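Local coordinates for 70 kDa protein (Xanthomonas sp., PDB 4B2N) that oxidatively cleaves rubber in a processive manner, acting as an oxygenase that carries two covalently bound c-type hemes, at residues Y141-A146 with L211-N216; P145-N150 with L169-I174; I366-D371 with S389-H394. All coordinates share one frame; numbering follows the deposited sequence.

Interaction 1. Residues Y141-A146 with L211-N216; sequences YGLYPA and LPNSAN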
loop_
_atom_site.group_PDB
_atom_site.type_symbol
_atom_site.label_atom_id
_atom_site.label_comp_id
_atom_site.label_asym_id
_atom_site.label_seq_id
_atom_site.Cartn_x
_atom_site.Cartn_y
_atom_site.Cartn_z
ATOM N N TYR A 141 15.712 -7.754 6.643
ATOM C CA TYR A 141 15.006 -6.799 5.806
ATOM C C TYR A 141 13.505 -6.819 6.079
ATOM O O TYR A 141 12.767 -6.039 5.456
ATOM C CB TYR A 141 15.292 -7.064 4.329
ATOM C CG TYR A 141 16.747 -6.848 3.980
ATOM C CD1 TYR A 141 17.400 -5.622 4.293
ATOM C CD2 TYR A 141 17.481 -7.849 3.362
ATOM C CE1 TYR A 141 18.776 -5.463 4.024
ATOM C CE2 TYR A 141 18.821 -7.670 3.070
ATOM C CZ TYR A 141 19.450 -6.487 3.354
ATOM O OH TYR A 141 20.807 -6.417 3.049
ATOM N N GLY A 142 13.066 -7.694 6.970
ATOM C CA GLY A 142 11.657 -7.851 7.295
ATOM C C GLY A 142 10.854 -8.460 6.161
ATOM O O GLY A 142 9.701 -8.066 5.924
ATOM N N LEU A 143 11.416 -9.484 5.550
ATOM C CA LEU A 143 10.779 -10.239 4.442
ATOM C C LEU A 143 10.512 -11.693 4.922
ATOM O O LEU A 143 10.580 -11.963 6.161
ATOM C CB LEU A 143 11.719 -10.216 3.199
ATOM C CG LEU A 143 12.055 -8.786 2.778
ATOM C CD1 LEU A 143 13.023 -8.811 1.601
ATOM C CD2 LEU A 143 10.771 -7.994 2.431
ATOM N N TYR A 144 10.166 -12.610 4.019
ATOM C CA TYR A 144 9.711 -13.975 4.418
ATOM C C TYR A 144 10.229 -14.969 3.385
ATOM O O TYR A 144 10.423 -14.594 2.231
ATOM C CB TYR A 144 8.187 -14.037 4.440
ATOM C CG TYR A 144 7.626 -12.923 5.285
ATOM C CD1 TYR A 144 7.458 -11.650 4.727
ATOM C CD2 TYR A 144 7.381 -13.111 6.660
ATOM C CE1 TYR A 144 6.989 -10.588 5.479
ATOM C CE2 TYR A 144 6.878 -12.071 7.446
ATOM C CZ TYR A 144 6.760 -10.780 6.850
ATOM O OH TYR A 144 6.306 -9.720 7.582
ATOM N N PRO A 145 10.366 -16.256 3.766
ATOM C CA PRO A 145 10.526 -17.334 2.787
ATOM C C PRO A 145 9.341 -17.323 1.860
ATOM O O PRO A 145 8.166 -17.188 2.269
ATOM C CB PRO A 145 10.640 -18.636 3.622
ATOM C CG PRO A 145 10.341 -18.254 5.034
ATOM C CD PRO A 145 10.313 -16.727 5.176
ATOM N N ALA A 146 9.665 -17.301 0.590
ATOM C CA ALA A 146 8.622 -17.174 -0.423
ATOM C C ALA A 146 7.865 -18.484 -0.565
ATOM O O ALA A 146 8.433 -19.527 -0.407
ATOM C CB ALA A 146 9.282 -16.805 -1.788
ATOM N N LEU A 211 -1.708 -9.723 2.322
ATOM C CA LEU A 211 -1.573 -9.382 3.754
ATOM C C LEU A 211 -0.372 -8.376 3.857
ATOM O O LEU A 211 0.817 -8.737 3.733
ATOM C CB LEU A 211 -1.319 -10.680 4.587
ATOM C CG LEU A 211 -1.676 -10.522 6.129
ATOM C CD1 LEU A 211 -1.276 -11.777 6.823
ATOM C CD2 LEU A 211 -0.992 -9.347 6.821
ATOM N N PRO A 212 -0.660 -7.098 4.062
ATOM C CA PRO A 212 0.409 -6.041 4.012
ATOM C C PRO A 212 1.541 -6.315 4.949
ATOM O O PRO A 212 1.369 -6.858 6.068
ATOM C CB PRO A 212 -0.307 -4.748 4.432
ATOM C CG PRO A 212 -1.724 -5.088 4.661
ATOM C CD PRO A 212 -1.992 -6.551 4.348
ATOM N N ASN A 213 2.718 -5.988 4.504
ATOM C CA ASN A 213 3.864 -6.265 5.323
ATOM C C ASN A 213 3.980 -5.279 6.525
ATOM O O ASN A 213 3.937 -4.036 6.335
ATOM C CB ASN A 213 5.149 -6.210 4.484
ATOM C CG ASN A 213 6.286 -6.988 5.147
ATOM O OD1 ASN A 213 6.208 -7.336 6.359
ATOM N ND2 ASN A 213 7.324 -7.342 4.376
ATOM N N SER A 214 4.056 -5.840 7.734
ATOM C CA SER A 214 4.214 -5.072 8.948
ATOM C C SER A 214 5.663 -4.981 9.318
ATOM O O SER A 214 5.969 -4.389 10.331
ATOM C CB SER A 214 3.492 -5.752 10.141
ATOM O OG SER A 214 3.947 -7.080 10.275
ATOM N N ALA A 215 6.555 -5.599 8.560
ATOM C CA ALA A 215 7.882 -5.856 9.086
ATOM C C ALA A 215 8.995 -5.371 8.209
ATOM O O ALA A 215 10.149 -5.309 8.660
ATOM C CB ALA A 215 8.088 -7.344 9.433
ATOM N N ASN A 216 8.684 -4.989 6.980
ATOM C CA ASN A 216 9.773 -4.675 6.052
ATOM C C ASN A 216 10.498 -3.388 6.399
ATOM O O ASN A 216 9.891 -2.387 6.743
ATOM C CB ASN A 216 9.341 -4.612 4.596
ATOM C CG ASN A 216 8.346 -3.486 4.316
ATOM O OD1 ASN A 216 7.338 -3.346 5.016
ATOM N ND2 ASN A 216 8.624 -2.685 3.278
HETATM O O HOH W 1 5.644 -10.112 10.243
#
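Asn213 meets Gly142 and Tyr144 with the two ends of a single amide. Its ND2 donates to Gly142 O at 2.9 Å, arriving in the plane of that carbonyl with an N-H...O angle of 150°; ND2 also hydrogen-bonds to Ala193 O. The oxygen end serves two donors that approach from opposite faces of the amide plane. On one face Tyr144 OH donates to Asn213 OD1 at 2.7 Å, and on the other Ala215 N reaches the same OD1 at 2.8 Å. This double grip, with ND2 held as well, fixes the rotation of the amide. Tyr144 OH in turn accepts from a water at 2.8 Å. That water touches Ser214 OG weakly, the stronger partner of OG being Arg539. Closer to the helix end, Gly142 CA points a C-H at Ala215 O, 3.3 Å away and 162° at the hydrogen, and Ala215 O also accepts from Arg246. Gly142 leaves helix 133-141 with a positive phi and two bonds back into its last turn. Two motifs meet here: this Schellman motif and an Asx turn at Asn213, beside the first heme c site, with the Asn216 side chain about 3 Å from that of Cys194.

Interaction 2. Residues P145-N150 with L169-I174; sequences PAPFRN and LPLGLI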
loop_
_atom_site.group_PDB
_atom_site.type_symbol
_atom_site.label_atom_id
_atom_site.label_comp_id
_atom_site.label_asym_id
_atom_site.label_seq_id
_atom_site.Cartn_x
_atom_site.Cartn_y
_atom_site.Cartn_z
ATOM N N PRO A 145 10.366 -16.256 3.766
ATOM C CA PRO A 145 10.526 -17.334 2.787
ATOM C C PRO A 145 9.341 -17.323 1.860
ATOM O O PRO A 145 8.166 -17.188 2.269
ATOM C CB PRO A 145 10.640 -18.636 3.622
ATOM C CG PRO A 145 10.341 -18.254 5.034
ATOM C CD PRO A 145 10.313 -16.727 5.176
ATOM N N ALA A 146 9.665 -17.301 0.590
ATOM C CA ALA A 146 8.622 -17.174 -0.423
ATOM C C ALA A 146 7.865 -18.484 -0.565
ATOM O O ALA A 146 8.433 -19.527 -0.407
ATOM C CB ALA A 146 9.282 -16.805 -1.788
ATOM N N PRO A 147 6.566 -18.413 -0.905
ATOM C CA PRO A 147 5.802 -19.608 -1.190
ATOM C C PRO A 147 5.921 -20.044 -2.670
ATOM O O PRO A 147 5.200 -20.920 -3.081
ATOM C CB PRO A 147 4.351 -19.158 -0.909
ATOM C CG PRO A 147 4.384 -17.720 -1.274
ATOM C CD PRO A 147 5.794 -17.202 -1.141
ATOM N N PHE A 148 6.820 -19.446 -3.445
ATOM C CA PHE A 148 7.061 -19.898 -4.774
ATOM C C PHE A 148 8.586 -19.918 -4.971
ATOM O O PHE A 148 9.335 -19.364 -4.142
ATOM C CB PHE A 148 6.421 -19.013 -5.839
ATOM C CG PHE A 148 6.659 -17.543 -5.628
ATOM C CD1 PHE A 148 5.724 -16.774 -4.872
ATOM C CD2 PHE A 148 7.745 -16.912 -6.222
ATOM C CE1 PHE A 148 5.942 -15.381 -4.678
ATOM C CE2 PHE A 148 7.966 -15.513 -6.027
ATOM C CZ PHE A 148 7.084 -14.789 -5.234
ATOM N N ARG A 149 8.994 -20.525 -6.067
ATOM C CA ARG A 149 10.441 -20.605 -6.405
ATOM C C ARG A 149 10.751 -19.187 -6.940
ATOM O O ARG A 149 10.028 -18.664 -7.825
ATOM C CB ARG A 149 10.681 -21.669 -7.473
ATOM C CG ARG A 149 12.122 -21.760 -7.941
ATOM C CD ARG A 149 12.202 -22.741 -9.093
ATOM N NE ARG A 149 13.520 -22.588 -9.563
ATOM C CZ ARG A 149 13.828 -21.927 -10.654
ATOM N NH1 ARG A 149 12.874 -21.448 -11.465
ATOM N NH2 ARG A 149 15.113 -21.845 -10.930
ATOM N N ASN A 150 11.759 -18.553 -6.341
ATOM C CA ASN A 150 12.012 -17.119 -6.558
ATOM C C ASN A 150 13.514 -17.049 -6.804
ATOM O O ASN A 150 14.280 -16.753 -5.931
ATOM C CB ASN A 150 11.592 -16.389 -5.291
ATOM C CG ASN A 150 11.674 -14.838 -5.445
ATOM O OD1 ASN A 150 11.700 -14.105 -4.409
ATOM N ND2 ASN A 150 11.783 -14.346 -6.655
ATOM N N LEU A 169 15.478 -16.292 -3.403
ATOM C CA LEU A 169 15.295 -15.034 -2.760
ATOM C C LEU A 169 14.076 -15.064 -1.868
ATOM O O LEU A 169 13.128 -15.785 -2.170
ATOM C CB LEU A 169 15.033 -13.897 -3.804
ATOM C CG LEU A 169 16.135 -13.706 -4.863
ATOM C CD1 LEU A 169 15.534 -13.007 -6.089
ATOM C CD2 LEU A 169 17.289 -12.942 -4.200
ATOM N N PRO A 170 14.080 -14.267 -0.775
ATOM C CA PRO A 170 12.838 -14.165 0.016
ATOM C C PRO A 170 11.722 -13.488 -0.729
ATOM O O PRO A 170 11.974 -12.718 -1.695
ATOM C CB PRO A 170 13.217 -13.194 1.153
ATOM C CG PRO A 170 14.669 -13.269 1.278
ATOM C CD PRO A 170 15.175 -13.495 -0.158
ATOM N N LEU A 171 10.475 -13.676 -0.274
ATOM C CA LEU A 171 9.347 -12.970 -0.805
ATOM C C LEU A 171 9.640 -11.513 -0.652
ATOM O O LEU A 171 10.039 -11.085 0.432
ATOM C CB LEU A 171 8.139 -13.275 0.061
ATOM C CG LEU A 171 6.840 -12.602 -0.329
ATOM C CD1 LEU A 171 6.351 -12.927 -1.751
ATOM C CD2 LEU A 171 5.834 -12.941 0.799
ATOM N N GLY A 172 9.457 -10.715 -1.678
ATOM C CA GLY A 172 9.812 -9.285 -1.444
ATOM C C GLY A 172 11.025 -8.808 -2.188
ATOM O O GLY A 172 11.206 -7.605 -2.391
ATOM N N LEU A 173 11.880 -9.742 -2.556
ATOM C CA LEU A 173 12.976 -9.403 -3.486
ATOM C C LEU A 173 12.679 -10.220 -4.721
ATOM O O LEU A 173 11.992 -11.280 -4.656
ATOM C CB LEU A 173 14.383 -9.810 -3.001
ATOM C CG LEU A 173 14.877 -9.070 -1.731
ATOM C CD1 LEU A 173 16.216 -9.579 -1.189
ATOM C CD2 LEU A 173 14.896 -7.532 -1.891
ATOM N N ILE A 174 13.263 -9.757 -5.846
ATOM C CA ILE A 174 13.050 -10.456 -7.086
ATOM C C ILE A 174 14.241 -10.272 -8.003
ATOM O O ILE A 174 14.861 -9.200 -8.039
ATOM C CB ILE A 174 11.687 -10.000 -7.767
ATOM C CG1 ILE A 174 11.275 -10.992 -8.869
ATOM C CG2 ILE A 174 11.793 -8.534 -8.298
ATOM C CD1 ILE A 174 9.919 -10.698 -9.558
HETATM O O HOH W 2 12.263 -17.362 -0.397
#
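The CA atoms come nearest at Ala146 and Leu171, 4.3 Å apart, and the backbones are joined farther along by a direct bond from Leu169 N to Asn150 O of 2.8 Å, with an N-H...O angle of 157°. A water adds a second bridge between the two segments: it accepts from Ala146 N at 2.8 Å and donates to Leu169 O. Among the side chains, Leu171 is the apolar centre. Its CB stands 4.1 Å from Ala146 CB, while with CG anti to the backbone N (chi1 179°) its CD1 reaches Phe148 CE1 at 3.8 Å, approaching the ring obliquely. Pro147 CD touches the same methyl more loosely, and Phe207 packs on both Leu171 and Pro147. Asn150 turns inward, and its amide end is set among the carbonyl oxygens of Leu169, Pro170 and Leu173; as the amide is probably turned over in the model, its own bonds cannot be assigned. The backbone N of Asn150 is satisfied by Gln168 OE1, and Gln168 NE2 donates to Phe148 O. Segment 169-174 bends from Pro170 to Leu173, where Leu173 N bonds to Pro170 O at 3.1 Å, Leu171 has an extended psi of 132° and Gly172 takes a positive phi. These are the marks of a type II beta turn, here leading into strand 173-174 at one edge of a three-stranded antiparallel sheet.

Interaction 3. Residues I366-D371 with S389-H394; sequences IYHERD and SCASCH. With HEC (heme c), chain D.
Tyr367, in the last turn of helix 357-369, lies against Cys390 and Ala391 of a CXXCH heme c binding motif, Cys390 to His394. The apolar contacts centre on its ring. Cys390 CB sits over one face, 3.5 Å from the centroid of the Tyr367 ring and 23° off the normal, a CH-pi contact, while the sulfur comes in obliquely. Ala391 CB touches Tyr367 CE1 at 3.5 Å. CG of Tyr367 lies anti to the backbone N (chi1 178°), which lays the ring along Cys390 and Ala391, and its OH goes on to hydrogen-bond Gly395 O just beyond His394.

The polar contacts use the carbonyls at the helix end. Ala391 N donates to Tyr367 O at 3.2 Å, nearly straight at 163° although above the carbonyl plane. Ser389 OG gives only a weak bond to His368 O, 3.4 Å away; its stronger partner is Asn387. Cys390 N is satisfied by a water at 3.0 Å, which also reaches the carbonyl oxygens of Ile366 and Arg370. Ser392 OG and Ser392 N both bond to Ser389 O, which ties the turn leading into the short helix.

Within the two segments, the covalent and metal bonds come from the motif. Cys390 SG is bonded to heme CAB at 1.7 Å and Cys393 SG to CAC at 2.0 Å. His641 supplies the other axial ligand, and His394 NE2 binds the iron at 2.0 Å.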
loop_
_atom_site.group_PDB
_atom_site.type_symbol
_atom_site.label_atom_id
_atom_site.label_comp_id
_atom_site.label_asym_id
_atom_site.label_seq_id
_atom_site.Cartn_x
_atom_site.Cartn_y
_atom_site.Cartn_z
ATOM N N ILE A 366 -23.590 -4.397 17.424
ATOM C CA ILE A 366 -22.983 -3.187 17.868
ATOM C C ILE A 366 -22.387 -2.553 16.624
ATOM O O ILE A 366 -22.579 -1.363 16.364
ATOM C CB ILE A 366 -21.889 -3.481 18.900
ATOM C CG1 ILE A 366 -22.516 -3.931 20.261
ATOM C CG2 ILE A 366 -21.081 -2.203 19.168
ATOM C CD1 ILE A 366 -21.559 -4.837 21.040
ATOM N N TYR A 367 -21.671 -3.370 15.844
ATOM C CA TYR A 367 -20.985 -2.881 14.614
ATOM C C TYR A 367 -21.958 -2.019 13.763
ATOM O O TYR A 367 -21.645 -0.876 13.375
ATOM C CB TYR A 367 -20.399 -4.071 13.814
ATOM C CG TYR A 367 -19.740 -3.562 12.515
ATOM C CD1 TYR A 367 -20.498 -3.274 11.419
ATOM C CD2 TYR A 367 -18.377 -3.342 12.438
ATOM C CE1 TYR A 367 -19.932 -2.742 10.263
ATOM C CE2 TYR A 367 -17.816 -2.820 11.300
ATOM C CZ TYR A 367 -18.579 -2.524 10.237
ATOM O OH TYR A 367 -17.991 -1.994 9.122
ATOM N N HIS A 368 -23.141 -2.563 13.495
ATOM C CA HIS A 368 -24.094 -1.946 12.569
ATOM C C HIS A 368 -25.054 -0.954 13.228
ATOM O O HIS A 368 -25.658 -0.098 12.552
ATOM C CB HIS A 368 -24.885 -3.061 11.915
ATOM C CG HIS A 368 -24.078 -3.904 10.982
ATOM N ND1 HIS A 368 -23.377 -5.015 11.398
ATOM C CD2 HIS A 368 -23.822 -3.743 9.623
ATOM C CE1 HIS A 368 -22.750 -5.546 10.317
ATOM N NE2 HIS A 368 -23.041 -4.780 9.237
ATOM N N GLU A 369 -25.170 -0.984 14.556
ATOM C CA GLU A 369 -26.249 -0.197 15.137
ATOM C C GLU A 369 -25.882 0.752 16.235
ATOM O O GLU A 369 -26.659 1.670 16.499
ATOM C CB GLU A 369 -27.407 -1.115 15.626
ATOM C CG GLU A 369 -28.010 -1.974 14.505
ATOM C CD GLU A 369 -29.124 -2.902 14.961
ATOM O OE1 GLU A 369 -29.729 -2.658 16.025
ATOM O OE2 GLU A 369 -29.420 -3.877 14.258
ATOM N N ARG A 370 -24.736 0.545 16.888
ATOM C CA ARG A 370 -24.416 1.363 18.072
ATOM C C ARG A 370 -23.911 2.730 17.618
ATOM O O ARG A 370 -22.929 2.826 16.887
ATOM C CB ARG A 370 -23.393 0.664 18.978
ATOM C CG ARG A 370 -23.540 0.972 20.488
ATOM C CD ARG A 370 -23.058 2.345 20.903
ATOM N NE ARG A 370 -22.336 2.314 22.193
ATOM C CZ ARG A 370 -21.750 3.384 22.736
ATOM N NH1 ARG A 370 -21.842 4.567 22.130
ATOM N NH2 ARG A 370 -21.092 3.289 23.897
ATOM N N ASP A 371 -24.599 3.792 18.029
ATOM C CA ASP A 371 -24.174 5.132 17.670
ATOM C C ASP A 371 -23.035 5.528 18.590
ATOM O O ASP A 371 -23.211 5.580 19.794
ATOM C CB ASP A 371 -25.331 6.113 17.798
ATOM C CG ASP A 371 -24.970 7.556 17.365
ATOM O OD1 ASP A 371 -23.755 7.959 17.159
ATOM O OD2 ASP A 371 -25.953 8.312 17.235
ATOM N N SER A 389 -22.408 4.487 13.599
ATOM C CA SER A 389 -21.858 3.147 13.867
ATOM C C SER A 389 -20.606 2.872 13.047
ATOM O O SER A 389 -20.274 3.651 12.138
ATOM C CB SER A 389 -22.886 2.081 13.544
ATOM O OG SER A 389 -23.070 2.000 12.145
ATOM N N CYS A 390 -19.884 1.793 13.381
ATOM C CA CYS A 390 -18.728 1.367 12.518
ATOM C C CYS A 390 -19.140 1.293 11.072
ATOM O O CYS A 390 -18.409 1.719 10.157
ATOM C CB CYS A 390 -18.333 -0.044 12.882
ATOM S SG CYS A 390 -18.059 -0.351 14.636
ATOM N N ALA A 391 -20.328 0.733 10.886
ATOM C CA ALA A 391 -20.922 0.566 9.554
ATOM C C ALA A 391 -21.093 1.850 8.778
ATOM O O ALA A 391 -20.935 1.822 7.571
ATOM C CB ALA A 391 -22.228 -0.180 9.647
ATOM N N SER A 392 -21.412 2.971 9.457
ATOM C CA SER A 392 -21.581 4.263 8.789
ATOM C C SER A 392 -20.332 4.784 8.092
ATOM O O SER A 392 -20.394 5.781 7.420
ATOM C CB SER A 392 -22.080 5.362 9.776
ATOM O OG SER A 392 -21.112 5.643 10.777
ATOM N N CYS A 393 -19.191 4.144 8.284
ATOM C CA CYS A 393 -17.962 4.555 7.571
ATOM C C CYS A 393 -17.422 3.372 6.889
ATOM O O CYS A 393 -17.177 3.410 5.691
ATOM C CB CYS A 393 -16.875 5.049 8.521
ATOM S SG CYS A 393 -17.441 6.566 9.314
ATOM N N HIS A 394 -17.185 2.305 7.658
ATOM C CA HIS A 394 -16.475 1.170 7.092
ATOM C C HIS A 394 -17.245 0.352 6.054
ATOM O O HIS A 394 -16.676 -0.238 5.124
ATOM C CB HIS A 394 -15.975 0.286 8.212
ATOM C CG HIS A 394 -14.807 0.845 8.918
ATOM N ND1 HIS A 394 -13.515 0.679 8.462
ATOM C CD2 HIS A 394 -14.723 1.503 10.106
ATOM C CE1 HIS A 394 -12.670 1.252 9.341
ATOM N NE2 HIS A 394 -13.400 1.771 10.342
HETATM FE FE HEC D . -12.729 2.855 11.911
HETATM C CHA HEC D . -9.489 2.738 10.717
HETATM C CHB HEC D . -12.495 -0.496 13.109
HETATM C CHC HEC D . -15.723 3.107 13.540
HETATM C CHD HEC D . -13.396 5.540 9.911
HETATM N NA HEC D . -11.331 1.396 11.806
HETATM C C1A HEC D . -9.982 1.573 11.413
HETATM C C2A HEC D . -9.188 0.372 11.665
HETATM C C3A HEC D . -10.078 -0.579 12.356
HETATM C C4A HEC D . -11.345 0.109 12.487
HETATM C CMA HEC D . -9.704 -1.977 12.797
HETATM C CAA HEC D . -7.761 0.081 11.207
HETATM C CBA HEC D . -8.003 -0.401 9.730
HETATM C CGA HEC D . -6.670 -0.526 8.976
HETATM O O1A HEC D . -5.642 -0.103 9.566
HETATM O O2A HEC D . -6.543 -1.071 7.819
HETATM N NB HEC D . -13.881 1.498 13.134
HETATM C C1B HEC D . -13.689 0.235 13.512
HETATM C C2B HEC D . -14.733 -0.358 14.354
HETATM C C3B HEC D . -15.693 0.753 14.494
HETATM C C4B HEC D . -15.076 1.814 13.716
HETATM C CMB HEC D . -14.765 -1.766 14.902
HETATM C CAB HEC D . -16.979 0.801 15.292
HETATM C CBB HEC D . -16.790 0.733 16.676
HETATM N NC HEC D . -14.299 3.973 11.672
HETATM C C1C HEC D . -15.426 4.085 12.533
HETATM C C2C HEC D . -16.285 5.236 12.281
HETATM C C3C HEC D . -15.610 5.936 11.217
HETATM C C4C HEC D . -14.351 5.189 10.933
HETATM C CMC HEC D . -17.585 5.613 12.974
HETATM C CAC HEC D . -16.098 7.215 10.606
HETATM C CBC HEC D . -16.426 8.326 11.293
HETATM N ND HEC D . -11.704 3.859 10.544
HETATM C C1D HEC D . -12.047 4.952 9.871
HETATM C C2D HEC D . -11.053 5.563 8.999
HETATM C C3D HEC D . -9.884 4.751 9.241
HETATM C C4D HEC D . -10.377 3.772 10.205
HETATM C CMD HEC D . -11.193 6.763 8.097
HETATM C CAD HEC D . -8.519 4.902 8.609
HETATM C CBD HEC D . -7.699 5.700 9.635
HETATM C CGD HEC D . -6.271 5.917 9.192
HETATM O O1D HEC D . -5.767 7.046 9.146
HETATM O O2D HEC D . -5.682 4.911 8.854
HETATM O O HOH W 3 -20.891 1.070 16.118
#

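From the N terminus, the chain leaves helix 133-141 directly into the piece that starts both interaction 1 and interaction 2, which share Pro145 and Ala146. Interaction 2 closes first, at 169-174, around an 18-residue loop; interaction 1 closes later, at 211-216, so its longer loop contains the whole of the shorter one. The two touch where Tyr144 O probably accepts from Leu171 N at 2.7 Å, and together they tie the end of that helix to strand 173-174 and to the approach to helix 218-226, near the first heme. Interaction 3 follows in series, closing a 17-residue loop between helix 357-369 and the second heme's motif, its centre about 32 Å from that of interaction 1.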